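Local coordinates for CHAD domain protein (Streptomyces chartreusis, PDB 6RN5), which probably binds polyphosphate through its all-helical CHAD domain and also binds copper ions, at residues T106-R111 against A320-A325. Numbering follows the deposited sequence.
Sequences TARLER and ASEAAA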
# COMPACT_ATOMS: atom_id res chain seq x y z
N THR A 106 -16.28 18.89 -1.97
CA THR A 106 -15.11 19.79 -2.14
C THR A 106 -13.87 19.22 -1.46
O THR A 106 -12.80 19.22 -2.04
CB THR A 106 -15.38 21.17 -1.54
OG1 THR A 106 -16.61 21.68 -2.07
CG2 THR A 106 -14.23 22.14 -1.85
N ALA A 107 -14.01 18.73 -0.24
CA ALA A 107 -12.83 18.20 0.47
C ALA A 107 -12.37 16.87 -0.15
O ALA A 107 -11.17 16.59 -0.25
CB ALA A 107 -13.15 18.01 1.94
N ARG A 108 -13.33 16.05 -0.58
CA ARG A 108 -12.99 14.78 -1.23
C ARG A 108 -12.15 15.00 -2.51
O ARG A 108 -11.19 14.30 -2.76
CB ARG A 108 -14.27 14.03 -1.50
CG ARG A 108 -14.10 12.66 -2.05
CD ARG A 108 -15.44 11.98 -2.01
NE ARG A 108 -15.93 12.02 -0.63
CZ ARG A 108 -17.21 12.19 -0.27
NH1 ARG A 108 -18.17 12.31 -1.18
NH2 ARG A 108 -17.52 12.21 1.01
N LEU A 109 -12.51 15.97 -3.33
CA LEU A 109 -11.75 16.23 -4.54
C LEU A 109 -10.33 16.60 -4.20
O LEU A 109 -9.36 16.03 -4.74
CB LEU A 109 -12.40 17.35 -5.36
CG LEU A 109 -11.66 17.81 -6.63
CD1 LEU A 109 -11.28 16.63 -7.53
CD2 LEU A 109 -12.48 18.82 -7.42
N GLU A 110 -10.21 17.55 -3.29
CA GLU A 110 -8.89 17.95 -2.81
C GLU A 110 -8.03 16.80 -2.28
O GLU A 110 -6.85 16.65 -2.63
CB GLU A 110 -9.06 18.99 -1.74
CG GLU A 110 -7.73 19.35 -1.12
CD GLU A 110 -7.64 20.81 -0.79
OE1 GLU A 110 -8.67 21.37 -0.33
OE2 GLU A 110 -6.52 21.37 -0.98
N ARG A 111 -8.62 15.98 -1.42
CA ARG A 111 -7.93 14.84 -0.87
C ARG A 111 -7.46 13.95 -2.02
O ARG A 111 -6.31 13.49 -2.03
CB ARG A 111 -8.88 14.07 0.07
CG ARG A 111 -8.48 12.65 0.38
CD ARG A 111 -9.45 11.97 1.37
NE ARG A 111 -9.11 12.36 2.73
CZ ARG A 111 -8.21 11.75 3.50
NH1 ARG A 111 -7.58 10.64 3.13
NH2 ARG A 111 -8.02 12.24 4.71
N ALA A 320 -11.18 9.06 4.25
CA ALA A 320 -10.42 8.14 3.39
C ALA A 320 -11.34 7.04 2.83
O ALA A 320 -11.22 6.61 1.66
CB ALA A 320 -9.25 7.54 4.17
N SER A 321 -12.24 6.55 3.67
CA SER A 321 -13.21 5.57 3.23
C SER A 321 -14.03 6.07 2.04
O SER A 321 -14.15 5.37 1.03
CB SER A 321 -14.12 5.19 4.40
OG SER A 321 -15.09 4.27 3.98
N GLU A 322 -14.54 7.29 2.14
CA GLU A 322 -15.43 7.83 1.12
C GLU A 322 -14.60 8.20 -0.14
O GLU A 322 -15.05 8.06 -1.27
CB GLU A 322 -16.19 9.08 1.63
CG GLU A 322 -17.44 8.85 2.47
CD GLU A 322 -18.56 8.10 1.71
OE1 GLU A 322 -18.74 8.28 0.48
OE2 GLU A 322 -19.26 7.30 2.33
N ALA A 323 -13.38 8.66 0.07
CA ALA A 323 -12.55 8.94 -1.04
C ALA A 323 -12.22 7.66 -1.82
O ALA A 323 -12.22 7.67 -3.06
CB ALA A 323 -11.29 9.62 -0.59
N ALA A 324 -11.93 6.57 -1.12
CA ALA A 324 -11.61 5.34 -1.80
C ALA A 324 -12.80 4.91 -2.67
O ALA A 324 -12.59 4.43 -3.77
CB ALA A 324 -11.22 4.25 -0.81
N ALA A 325 -14.02 5.11 -2.16
CA ALA A 325 -15.23 4.68 -2.86
C ALA A 325 -15.45 5.56 -4.08
O ALA A 325 -15.91 5.07 -5.09
CB ALA A 325 -16.44 4.72 -1.95
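Arg-108 and Arg-111, one turn apart on helix 82-120, reach across to Ala-320, Glu-322 and Ala-323 on helix 305-331. The two short segments cross steeply, at -75°, with their axes 9.9 Å apart. Arg-108 sets out from a CB directed at the opposite helix. Its CG, anti to the backbone N (chi1 -175°), passes Ala-323 CA at 4.2 Å, and CD comes beside the carbonyl oxygen of Glu-322. The chain then bends at chi3 (-55°), which lays NE and CZ along Glu-322 CB and brings the tip, Arg-108 NH2, to 3.5 Å from that same carbon. Glu-322 OE1 stands over the guanidinium face near its rim, 4.1 Å from Arg-108 NH2. At this distance and with no N-H aimed at the oxygen, the two charges probably attract without forming a salt bridge. With an alanine at Arg-108, Glu-322 CB would probably lose its cover and the carboxylate its nearby positive charge. Arg-111 also bends at chi3, but its guanidinium is turned differently: CD packs on Ala-323 CB at 3.6 Å, Ala-320 N sits over the centre of one guanidinium face, and Arg-111 NH1 touches Ala-320 CB at 3.7 Å while hydrogen-bonded to Gln-351 of helix 338-366. That helix also packs against Ala-320 and Ala-323, and carries the copper ligand His-348. The arrangement is a steep helix crossing within the all-helical CHAD fold, in which two arginines bridge to Glu-322 and two alanines, the Ala-323 side chain about 10 Å from a bound copper ion.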